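Local atomic coordinates of probable acetyltransferase (Pseudomonas aeruginosa PAO1, PDB entry 2EUI), a protein that is of unknown function but belongs to the GNAT family and so probably transfers an acyl group, most likely acetyl, to an acceptor not yet identified. Residues Leu13-Phe18 against Leu60-Gln65; Met1-Ala6 against Ile49-Asp55; Lys20-Tyr25 against Asn82-Val86; Lys76-Leu81 against Thr110-Arg116. All coordinates share one frame; numbering follows the deposited sequence.

Contact 1: Leu13-Phe18 against Leu60-Gln65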
# COMPACT_ATOMS: atom_id res chain seq x y z
N LEU A 13 23.90 -8.63 -0.34
CA LEU A 13 24.50 -7.32 -0.51
C LEU A 13 23.62 -6.23 0.09
O LEU A 13 24.11 -5.25 0.66
CB LEU A 13 24.74 -7.03 -1.99
CG LEU A 13 25.37 -5.65 -2.24
CD1 LEU A 13 26.73 -5.57 -1.56
CD2 LEU A 13 25.50 -5.39 -3.72
N LEU A 14 22.31 -6.44 -0.01
CA LEU A 14 21.31 -5.49 0.46
C LEU A 14 20.85 -5.68 1.91
O LEU A 14 20.44 -4.72 2.56
CB LEU A 14 20.10 -5.52 -0.47
CG LEU A 14 18.84 -4.75 -0.08
CD1 LEU A 14 19.14 -3.26 -0.10
CD2 LEU A 14 17.71 -5.11 -1.04
N ALA A 15 20.91 -6.91 2.40
CA ALA A 15 20.48 -7.21 3.77
C ALA A 15 21.13 -6.28 4.81
O ALA A 15 20.45 -5.64 5.59
CB ALA A 15 20.78 -8.64 4.10
N PRO A 16 22.47 -6.21 4.82
CA PRO A 16 23.10 -5.33 5.81
C PRO A 16 22.71 -3.86 5.69
O PRO A 16 22.57 -3.16 6.70
CB PRO A 16 24.60 -5.59 5.59
CG PRO A 16 24.66 -5.97 4.15
CD PRO A 16 23.48 -6.88 3.99
N LEU A 17 22.53 -3.39 4.46
CA LEU A 17 22.15 -1.99 4.27
C LEU A 17 20.69 -1.75 4.66
O LEU A 17 20.32 -0.64 5.03
CB LEU A 17 22.35 -1.55 2.82
CG LEU A 17 22.25 -0.03 2.71
CD1 LEU A 17 23.33 0.60 3.58
CD2 LEU A 17 22.40 0.41 1.26
N PHE A 18 19.88 -2.80 4.56
CA PHE A 18 18.47 -2.71 4.92
C PHE A 18 18.34 -2.52 6.44
O PHE A 18 17.43 -1.84 6.93
CB PHE A 18 17.75 -3.99 4.51
CG PHE A 18 16.27 -3.95 4.72
CD1 PHE A 18 15.48 -3.02 4.06
CD2 PHE A 18 15.65 -4.88 5.56
CE1 PHE A 18 14.09 -3.02 4.22
CE2 PHE A 18 14.26 -4.88 5.72
CZ PHE A 18 13.48 -3.95 5.05
N LEU A 60 26.87 -1.38 -2.63
CA LEU A 60 25.59 -0.70 -2.45
C LEU A 60 25.73 0.69 -1.80
O LEU A 60 26.07 0.81 -0.62
CB LEU A 60 24.70 -1.61 -1.60
CG LEU A 60 23.19 -1.45 -1.59
CD1 LEU A 60 22.63 -1.51 -3.02
CD2 LEU A 60 22.61 -2.55 -0.71
N LEU A 61 25.44 1.73 -2.58
CA LEU A 61 25.54 3.11 -2.10
C LEU A 61 24.22 3.54 -1.50
O LEU A 61 24.16 4.43 -0.65
CB LEU A 61 25.89 4.05 -3.26
CG LEU A 61 27.10 3.62 -4.11
CD1 LEU A 61 27.04 4.33 -5.44
CD2 LEU A 61 28.40 3.91 -3.38
N GLY A 62 23.16 2.88 -1.94
CA GLY A 62 21.84 3.20 -1.44
C GLY A 62 20.81 2.31 -2.09
O GLY A 62 21.11 1.55 -3.02
N PHE A 63 19.57 2.38 -1.62
CA PHE A 63 18.55 1.56 -2.21
C PHE A 63 17.18 2.20 -2.06
O PHE A 63 16.98 3.11 -1.25
CB PHE A 63 18.57 0.17 -1.59
CG PHE A 63 18.00 0.12 -0.22
CD1 PHE A 63 16.64 -0.03 -0.02
CD2 PHE A 63 18.81 0.31 0.89
CE1 PHE A 63 16.09 0.00 1.25
CE2 PHE A 63 18.27 0.35 2.17
CZ PHE A 63 16.91 0.20 2.35
N CYS A 64 16.23 1.69 -2.82
CA CYS A 64 14.87 2.20 -2.81
C CYS A 64 13.86 1.04 -2.90
O CYS A 64 14.14 0.01 -3.51
CB CYS A 64 14.73 3.16 -4.00
SG CYS A 64 13.08 3.67 -4.36
N GLN A 65 12.71 1.20 -2.26
CA GLN A 65 11.69 0.15 -2.33
C GLN A 65 10.28 0.71 -2.52
O GLN A 65 9.86 1.66 -1.85
CB GLN A 65 11.71 -0.77 -1.10
CG GLN A 65 10.76 -1.97 -1.21
CD GLN A 65 10.96 -3.00 -0.10
OE1 GLN A 65 11.00 -2.66 1.09
NE2 GLN A 65 11.07 -4.27 -0.49

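Contact 2: Met1-Ala6 against Ile49-Asp55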
# COMPACT_ATOMS: atom_id res chain seq x y z
N MSE A 1 25.63 5.91 -9.45
CA MSE A 1 26.06 6.06 -10.86
C MSE A 1 25.30 5.07 -11.74
O MSE A 1 25.00 5.35 -12.89
CB MSE A 1 27.55 5.81 -11.00
CG MSE A 1 28.10 6.09 -12.40
SE MSE A 1 30.05 6.26 -12.36
CE MSE A 1 30.17 7.81 -11.15
N ARG A 2 24.99 3.92 -11.17
CA ARG A 2 24.26 2.90 -11.90
C ARG A 2 23.14 2.34 -11.01
O ARG A 2 23.34 2.08 -9.82
CB ARG A 2 25.22 1.80 -12.35
CG ARG A 2 24.57 0.62 -13.04
CD ARG A 2 25.63 -0.36 -13.51
NE ARG A 2 26.70 -0.45 -12.53
CZ ARG A 2 27.18 -1.59 -12.05
NH1 ARG A 2 26.69 -2.75 -12.46
NH2 ARG A 2 28.14 -1.57 -11.13
N ILE A 3 21.96 2.18 -11.60
CA ILE A 3 20.81 1.66 -10.88
C ILE A 3 20.48 0.28 -11.42
O ILE A 3 20.53 0.05 -12.62
CB ILE A 3 19.56 2.55 -11.04
CG1 ILE A 3 19.89 4.00 -10.65
CG2 ILE A 3 18.42 2.01 -10.18
CD1 ILE A 3 20.52 4.16 -9.29
N VAL A 4 20.14 -0.64 -10.52
CA VAL A 4 19.81 -2.00 -10.91
C VAL A 4 18.69 -2.56 -10.04
O VAL A 4 18.59 -2.25 -8.85
CB VAL A 4 21.08 -2.90 -10.78
CG1 VAL A 4 20.71 -4.31 -10.33
CG2 VAL A 4 21.80 -2.94 -12.10
N GLN A 5 17.82 -3.39 -10.63
CA GLN A 5 16.75 -3.96 -9.85
C GLN A 5 17.23 -5.14 -9.01
O GLN A 5 17.84 -6.08 -9.50
CB GLN A 5 15.59 -4.41 -10.73
CG GLN A 5 14.46 -5.05 -9.95
CD GLN A 5 13.10 -4.80 -10.57
OE1 GLN A 5 13.01 -4.27 -11.68
NE2 GLN A 5 12.04 -5.17 -9.87
N ALA A 6 16.96 -5.06 -7.71
CA ALA A 6 17.36 -6.11 -6.80
C ALA A 6 16.62 -7.40 -7.10
O ALA A 6 15.43 -7.41 -7.41
CB ALA A 6 17.07 -5.68 -5.37
N ILE A 49 12.66 -3.27 -5.75
CA ILE A 49 13.75 -2.68 -4.99
C ILE A 49 14.85 -2.22 -5.94
O ILE A 49 15.43 -3.03 -6.66
CB ILE A 49 14.34 -3.71 -4.00
CG1 ILE A 49 13.33 -3.99 -2.90
CG2 ILE A 49 15.70 -3.22 -3.45
CD1 ILE A 49 13.77 -5.03 -1.90
N TYR A 50 15.13 -0.92 -5.97
CA TYR A 50 16.18 -0.41 -6.83
C TYR A 50 17.45 -0.24 -6.02
O TYR A 50 17.41 0.20 -4.87
CB TYR A 50 15.78 0.93 -7.46
CG TYR A 50 14.67 0.82 -8.48
CD1 TYR A 50 14.81 0.01 -9.61
CD2 TYR A 50 13.46 1.49 -8.28
CE1 TYR A 50 13.76 -0.13 -10.52
CE2 TYR A 50 12.41 1.35 -9.19
CZ TYR A 50 12.57 0.54 -10.30
OH TYR A 50 11.52 0.38 -11.18
N LEU A 51 18.58 -0.60 -6.62
CA LEU A 51 19.88 -0.52 -5.99
C LEU A 51 20.82 0.41 -6.74
O LEU A 51 21.00 0.26 -7.95
CB LEU A 51 20.54 -1.91 -5.93
CG LEU A 51 19.79 -3.05 -5.24
CD1 LEU A 51 20.55 -4.37 -5.39
CD2 LEU A 51 19.58 -2.69 -3.78
N ALA A 52 21.41 1.37 -6.03
CA ALA A 52 22.38 2.30 -6.62
C ALA A 52 23.76 1.71 -6.39
O ALA A 52 24.22 1.62 -5.25
CB ALA A 52 22.28 3.68 -5.96
N LEU A 53 24.42 1.30 -7.47
CA LEU A 53 25.76 0.69 -7.37
C LEU A 53 26.85 1.54 -8.02
O LEU A 53 26.67 2.09 -9.10
CB LEU A 53 25.76 -0.69 -8.02
CG LEU A 53 24.59 -1.62 -7.69
CD1 LEU A 53 24.90 -3.03 -8.19
CD2 LEU A 53 24.34 -1.61 -6.18
N ALA A 54 28.00 1.64 -7.34
CA ALA A 54 29.13 2.40 -7.85
C ALA A 54 29.56 1.73 -9.16
O ALA A 54 29.50 0.51 -9.27
CB ALA A 54 30.27 2.36 -6.86
N ASP A 55 29.98 2.52 -10.14
CA ASP A 55 30.36 1.96 -11.44
C ASP A 55 31.40 0.85 -11.34
O ASP A 55 31.22 -0.23 -11.92
CB ASP A 55 30.87 3.04 -12.40
CG ASP A 55 30.71 2.65 -13.88
OD1 ASP A 55 30.35 1.48 -14.15
OD2 ASP A 55 30.94 3.51 -14.76

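Contact 3: Lys20-Tyr25 against Asn82-Val86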
# COMPACT_ATOMS: atom_id res chain seq x y z
N LYS A 20 20.72 -1.07 8.45
CA LYS A 20 21.18 0.29 8.73
C LYS A 20 20.01 1.25 8.65
O LYS A 20 19.83 2.12 9.52
CB LYS A 20 22.22 0.72 7.69
CG LYS A 20 23.46 -0.15 7.62
CD LYS A 20 24.53 0.35 8.54
CE LYS A 20 25.76 -0.51 8.42
NZ LYS A 20 25.99 -0.82 6.98
N TYR A 21 19.23 1.10 7.58
CA TYR A 21 18.04 1.90 7.32
C TYR A 21 17.02 1.84 8.47
O TYR A 21 16.58 2.87 8.98
CB TYR A 21 17.38 1.41 6.03
CG TYR A 21 15.95 1.86 5.84
CD1 TYR A 21 15.65 3.19 5.59
CD2 TYR A 21 14.90 0.95 5.92
CE1 TYR A 21 14.34 3.61 5.41
CE2 TYR A 21 13.60 1.35 5.75
CZ TYR A 21 13.31 2.69 5.50
OH TYR A 21 12.01 3.10 5.31
N ARG A 22 16.66 0.63 8.87
CA ARG A 22 15.70 0.42 9.94
C ARG A 22 16.27 0.94 11.25
O ARG A 22 15.56 1.52 12.06
CB ARG A 22 15.37 -1.08 10.07
CG ARG A 22 14.68 -1.69 8.84
CD ARG A 22 14.35 -3.16 9.04
NE ARG A 22 13.57 -3.39 10.25
CZ ARG A 22 14.09 -3.70 11.43
NH1 ARG A 22 15.40 -3.82 11.56
NH2 ARG A 22 13.31 -3.87 12.49
N GLU A 23 17.56 0.74 11.45
CA GLU A 23 18.19 1.20 12.68
C GLU A 23 18.22 2.71 12.70
O GLU A 23 17.93 3.33 13.73
CB GLU A 23 19.62 0.66 12.79
CG GLU A 23 19.70 -0.84 12.85
CD GLU A 23 21.12 -1.33 12.98
OE1 GLU A 23 21.96 -0.99 12.11
OE2 GLU A 23 21.41 -2.06 13.96
N PHE A 24 18.55 3.30 11.56
CA PHE A 24 18.65 4.74 11.44
C PHE A 24 17.34 5.44 11.76
O PHE A 24 17.33 6.61 12.13
CB PHE A 24 19.09 5.12 10.03
CG PHE A 24 19.25 6.60 9.82
CD1 PHE A 24 20.42 7.24 10.18
CD2 PHE A 24 18.20 7.35 9.29
CE1 PHE A 24 20.56 8.62 10.01
CE2 PHE A 24 18.32 8.73 9.12
CZ PHE A 24 19.51 9.37 9.48
N TYR A 25 16.23 4.72 11.63
CA TYR A 25 14.92 5.31 11.89
C TYR A 25 14.27 4.86 13.20
O TYR A 25 13.06 5.03 13.38
CB TYR A 25 13.99 5.05 10.71
CG TYR A 25 14.32 5.93 9.52
CD1 TYR A 25 14.10 7.30 9.57
CD2 TYR A 25 14.88 5.39 8.37
CE1 TYR A 25 14.44 8.12 8.50
CE2 TYR A 25 15.23 6.20 7.28
CZ TYR A 25 15.00 7.57 7.35
OH TYR A 25 15.32 8.37 6.28
N ASN A 82 7.73 3.16 0.09
CA ASN A 82 7.97 3.00 1.52
C ASN A 82 9.37 3.40 1.98
O ASN A 82 9.50 4.17 2.93
CB ASN A 82 7.73 1.54 1.94
CG ASN A 82 8.08 1.29 3.41
OD1 ASN A 82 8.24 0.15 3.84
ND2 ASN A 82 8.20 2.37 4.18
N ASP A 83 10.39 2.87 1.30
CA ASP A 83 11.78 3.12 1.67
C ASP A 83 12.67 3.78 0.62
O ASP A 83 12.57 3.53 -0.58
CB ASP A 83 12.49 1.82 2.07
CG ASP A 83 11.57 0.83 2.74
OD1 ASP A 83 11.06 1.14 3.84
OD2 ASP A 83 11.37 -0.27 2.17
N ILE A 84 13.58 4.60 1.13
CA ILE A 84 14.57 5.29 0.33
C ILE A 84 15.70 5.46 1.35
O ILE A 84 15.45 5.81 2.50
CB ILE A 84 14.02 6.65 -0.23
CG1 ILE A 84 15.13 7.40 -0.96
CG2 ILE A 84 13.45 7.51 0.89
CD1 ILE A 84 15.58 6.74 -2.23
N TYR A 85 16.93 5.17 0.95
CA TYR A 85 18.03 5.30 1.91
C TYR A 85 19.42 5.23 1.31
O TYR A 85 19.71 4.42 0.43
CB TYR A 85 17.91 4.22 2.98
CG TYR A 85 18.98 4.28 4.04
CD1 TYR A 85 18.90 5.20 5.09
CD2 TYR A 85 20.07 3.41 4.02
CE1 TYR A 85 19.88 5.25 6.08
CE2 TYR A 85 21.05 3.45 5.01
CZ TYR A 85 20.94 4.37 6.03
OH TYR A 85 21.91 4.43 7.01
N VAL A 86 20.29 6.09 1.81
CA VAL A 86 21.67 6.13 1.35
C VAL A 86 22.59 5.81 2.52
O VAL A 86 22.28 6.11 3.66
CB VAL A 86 22.03 7.52 0.79
CG1 VAL A 86 23.44 7.50 0.24
CG2 VAL A 86 21.03 7.93 -0.29

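Contact 4: Lys76-Leu81 against Thr110-Arg116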
# COMPACT_ATOMS: atom_id res chain seq x y z
N LYS A 76 -6.51 1.93 -12.43
CA LYS A 76 -5.12 2.08 -12.81
C LYS A 76 -4.17 1.73 -11.66
O LYS A 76 -4.58 1.58 -10.49
CB LYS A 76 -4.87 3.51 -13.30
CG LYS A 76 -5.47 3.85 -14.65
CD LYS A 76 -5.35 5.34 -14.91
CE LYS A 76 -5.14 5.65 -16.40
NZ LYS A 76 -3.83 5.13 -16.93
N ARG A 77 -2.89 1.58 -12.00
CA ARG A 77 -1.83 1.25 -11.05
C ARG A 77 -1.51 2.42 -10.12
O ARG A 77 -1.81 3.57 -10.44
CB ARG A 77 -0.57 0.84 -11.83
CG ARG A 77 0.72 0.86 -11.03
CD ARG A 77 0.87 -0.38 -10.18
NE ARG A 77 1.12 -1.56 -11.01
CZ ARG A 77 1.11 -2.80 -10.54
NH1 ARG A 77 0.86 -3.01 -9.26
NH2 ARG A 77 1.37 -3.82 -11.35
N VAL A 78 -0.92 2.11 -8.97
CA VAL A 78 -0.49 3.10 -7.99
C VAL A 78 0.79 2.53 -7.39
O VAL A 78 0.93 1.31 -7.25
CB VAL A 78 -1.48 3.29 -6.82
CG1 VAL A 78 -0.85 4.15 -5.74
CG2 VAL A 78 -2.75 3.92 -7.32
N TRP A 79 1.74 3.39 -7.05
CA TRP A 79 2.99 2.93 -6.47
C TRP A 79 3.21 3.51 -5.09
O TRP A 79 3.26 4.73 -4.91
CB TRP A 79 4.18 3.27 -7.38
CG TRP A 79 4.25 2.41 -8.59
CD1 TRP A 79 3.86 2.73 -9.85
CD2 TRP A 79 4.66 1.05 -8.63
NE1 TRP A 79 3.98 1.65 -10.68
CE2 TRP A 79 4.47 0.59 -9.95
CE3 TRP A 79 5.15 0.15 -7.68
CZ2 TRP A 79 4.77 -0.72 -10.35
CZ3 TRP A 79 5.45 -1.15 -8.07
CH2 TRP A 79 5.25 -1.57 -9.40
N ILE A 80 3.32 2.63 -4.10
CA ILE A 80 3.55 3.04 -2.74
C ILE A 80 5.07 3.09 -2.59
O ILE A 80 5.77 2.14 -2.94
CB ILE A 80 3.00 2.02 -1.73
CG1 ILE A 80 1.50 1.82 -1.94
CG2 ILE A 80 3.27 2.50 -0.32
CD1 ILE A 80 0.87 0.90 -0.91
N LEU A 81 5.57 4.21 -2.08
CA LEU A 81 7.00 4.37 -1.88
C LEU A 81 7.24 4.30 -0.38
O LEU A 81 6.98 5.25 0.34
CB LEU A 81 7.44 5.73 -2.41
CG LEU A 81 8.91 6.12 -2.37
CD1 LEU A 81 9.77 5.10 -3.11
CD2 LEU A 81 9.06 7.50 -2.99
N THR A 110 4.73 2.77 -16.34
CA THR A 110 3.66 1.79 -16.11
C THR A 110 2.28 2.40 -15.97
O THR A 110 1.38 1.77 -15.41
CB THR A 110 3.93 0.93 -14.86
OG1 THR A 110 4.11 1.79 -13.73
CG2 THR A 110 5.15 0.06 -15.07
N HIS A 111 2.13 3.62 -16.45
CA HIS A 111 0.84 4.29 -16.41
C HIS A 111 0.19 4.28 -15.03
O HIS A 111 -0.97 3.89 -14.89
CB HIS A 111 -0.08 3.64 -17.44
CG HIS A 111 0.58 3.43 -18.77
ND1 HIS A 111 0.95 4.48 -19.59
CD2 HIS A 111 1.03 2.30 -19.37
CE1 HIS A 111 1.61 4.01 -20.63
NE2 HIS A 111 1.67 2.69 -20.53
N ALA A 112 0.94 4.70 -14.02
CA ALA A 112 0.41 4.74 -12.67
C ALA A 112 -0.40 6.02 -12.54
O ALA A 112 -0.07 7.02 -13.16
CB ALA A 112 1.54 4.73 -11.67
N VAL A 113 -1.47 5.99 -11.76
CA VAL A 113 -2.28 7.18 -11.57
C VAL A 113 -1.50 8.10 -10.66
O VAL A 113 -1.45 9.32 -10.86
CB VAL A 113 -3.62 6.88 -10.85
CG1 VAL A 113 -4.53 8.10 -10.88
CG2 VAL A 113 -4.29 5.69 -11.48
N ARG A 114 -0.87 7.50 -9.66
CA ARG A 114 -0.10 8.26 -8.69
C ARG A 114 0.89 7.39 -7.93
O ARG A 114 0.98 6.18 -8.13
CB ARG A 114 -1.05 8.92 -7.68
CG ARG A 114 -1.78 7.92 -6.78
CD ARG A 114 -2.82 8.59 -5.92
NE ARG A 114 -3.86 9.19 -6.73
CZ ARG A 114 -5.04 8.62 -7.00
NH1 ARG A 114 -5.34 7.43 -6.50
NH2 ARG A 114 -5.90 9.24 -7.79
N MSE A 115 1.64 8.06 -7.06
CA MSE A 115 2.61 7.42 -6.20
C MSE A 115 2.18 7.96 -4.86
O MSE A 115 1.81 9.13 -4.74
CB MSE A 115 4.03 7.89 -6.50
CG MSE A 115 4.70 7.22 -7.68
SE MSE A 115 6.55 7.81 -7.77
CE MSE A 115 7.39 6.38 -6.78
N ARG A 116 2.20 7.10 -3.84
CA ARG A 116 1.80 7.49 -2.51
C ARG A 116 2.92 7.11 -1.54
O ARG A 116 3.50 6.03 -1.64
CB ARG A 116 0.48 6.78 -2.15
CG ARG A 116 -0.01 6.95 -0.72
CD ARG A 116 0.71 6.01 0.26
NE ARG A 116 0.06 5.93 1.57
CZ ARG A 116 -1.17 5.43 1.77
NH1 ARG A 116 -1.88 4.96 0.74
NH2 ARG A 116 -1.68 5.39 3.00
O HOH W 1 -2.21 1.21 -14.86

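Contact 1: Leu13-Phe18 against Leu60-Gln65
L13, L14, L17 and F18, on the first helix of this GNAT fold, lie over L60 and F63 of the central strand 60-71, an apolar helix-on-sheet layer. The short axes run 9.4 Å apart at -81°, so the helix crosses the strand almost at a right angle, and L60 and F63 each meet three helix residues. L60 reaches up into the helix surface: its CD2 comes 3.4 Å from the CA of L14, and L17 CD2 closes on L60 CG at 3.5 Å. A branched leucine suits this place because its two methyls can spread between neighbouring side chains.

F63 is gripped on two sides. CD1 of L14 sits over one face of the ring, 4.0 Å from its centroid, a CH-pi contact. CD2 of L17 instead meets the ring's edge, in its plane, 3.6 Å from CD2 of F63. CG lies between the backbone N and the carbonyl carbon (chi1 75°), and this torsion raises the phenyl from the strand to meet both leucines. Beyond it, F63 CZ approaches the edge of the F18 ring, 3.9 Å from F18 CD1.

F18 continues onto F37 and L38 of helix 31-44, while F63 also touches Y85 on the next strand. Interlocking leucine and phenylalanine side chains of this kind form the hydrophobic core of an alpha/beta fold, here with the N-terminal helix packed on one face of the GNAT sheet.

Contact 2: Met1-Ala6 against Ile49-Asp55
R2 to A6 run antiparallel to I49-L53, joined by backbone hydrogen bonds from end to end. R2 and L53 form one hydrogen-bonded pair, in which the L53 N to R2 O bond is short (2.7 Å) and its partner, R2 N to L53 O, is longer and more bent at 135°. V4 and L51 form a second pair, and A6 N adds a nearly straight bond of 2.8 Å to I49 O. At the non-hydrogen-bonded positions, CA-H...O contacts bring I3 CA to L51 O and A52 CA to R2 O.

The apolar contacts fall on both faces. On one, I3 sends CD1 over A52, 3.8 Å from its CB, while CG2 meets CB of Y50; the small A52 leaves room for the isoleucine's longer branch. This face is covered by helix 92-109, where Y50 meets H102 edge-to-face. At the far end, the methyl of A6 meets CG2 of I49 and CD1 of L51, and L51 also packs on L14.

Polar side-chain contact centres on R2. Its chain is extended as far as CD, then bends at chi3 (38°), folding the guanidinium back over L53 CB. There NH2 donates to A54 O at 3.1 Å, with the oxygen in the guanidinium plane. D55 OD1 lies 4.4 Å from R2 NE, well out of that plane.

Strand 2-5, at one edge of the chain's sheet, thus owes its hold chiefly to main-chain bonds, with apolar contacts beside them; the arginine adds a further bond just past the end of strand 48-53, where the nearby D55 carboxylate probably contributes a modest, undirected attraction.

Contact 3: Lys20-Tyr25 against Asn82-Val86
The side chains of Y21 and Y85 pass antiparallel to each other, Y21 heading for D83 and Y85 back beneath the helix. Their rings form an offset edge-to-face pair, the edge of Y21 toward the face of Y85, with planes 63° apart and centroids separated by 5.8 Å. The Y85 face also receives the helix backbone: Y21 CA stands almost exactly on its normal, 3.9 Å from the centroid. A flat ring suits this position because its face can take the helix backbone there.

F24, one turn further along, lies obliquely against Y85, F24 CG being 4.0 Å from Y85 CE1, and completes an aromatic cluster. At the hydroxyl end of Y85, OH and CE2 also lie against K20 CB.

The Y21 ring extends along the sheet because CG is anti to the backbone N (chi1 163°), and this carries its hydroxyl to the D83 carboxylate. The Y21 OH to D83 OD1 bond measures 2.6 Å but is weak, and the ring and carboxylate planes stand 70° apart. D83 OD2 has a firmer partner in S72 of the second subunit, whose OG also bonds N82 OD1. N82 and D83 both face Q65 in a classic beta bulge.

The chemistry is therefore divided: aromatic surfaces seat the helix on the strand, whereas the buried carboxylate of D83 is shared between a tyrosine of its own chain and a serine across the dimer interface, which probably eases the cost of burying its charge.

Contact 4: Lys76-Leu81 against Thr110-Arg116
R77, W79 and L81 give and take the main-chain bonds that tie 76-81, part of strand 76-86, to the parallel segment after T110. R77 O accepts from V113 N at 2.8 Å. Further on, W79 is held at both its polar backbone atoms: its N donates to R114 O, and its O accepts from R116 N at 2.8 Å. L81 N then donates to R116 O. The carbonyls of W79, R114 and R116 each receive a CA-H...O contact as well, as from M115 CA to W79 O.

Near the corner that the chain turns at 113, a water takes over: it accepts from R77 N at 3.0 Å and donates to H111 O, bridging a gap too wide for a direct bond. H111, with positive phi, is the C-prime residue of a Schellman motif closing helix 92-109.

The W79 indole spends its NE1-H on T110 OG1, approached at the ring edge, although the placing of both atoms is less sure. In the model that hydroxyl also bonds the carbonyls of A107 and M106 at the helix end, which would have to share its one proton. Beside it, A112 CB meets W79 CD1 at 3.6 Å, again at the edge; the small alanine lets the indole come close. On the same side of the sheet, selenomethionine M115 packs CG 4.0 Å from W79 CB and also touches A107 of helix 92-109; a long unbranched chain suits such a layer.

R114 and M115 pair antiparallel with a strand of the second subunit. Together, strand 76-86, helix 92-109 and strand 112-120 make a beta-alpha-beta crossover, as in the GNAT fold generally.

Overall arrangement
All four contacts build on one mixed sheet, ordered 2-5, 48-53, 60-71, 76-86, 112-120. Contacts 2 and 4 are pairings at the two lateral edges of the sheet within this chain, their centres about 21 Å apart, whereas contacts 1 and 3 seat successive turns of helix 11-24 on neighbouring central strands, with centres about 9 Å apart. Probable backbone hydrogen bonds join them: C64 N lies 2.8 Å from Y50 O between contacts 1 and 2, and F63 N lies 2.9 Å from Y85 O between contacts 1 and 3. Contacts 3 and 4 share strand 76-86 on opposite sides of the chain's centre. Contacts 1, 3 and 4 touch the second subunit; contact 2 does not.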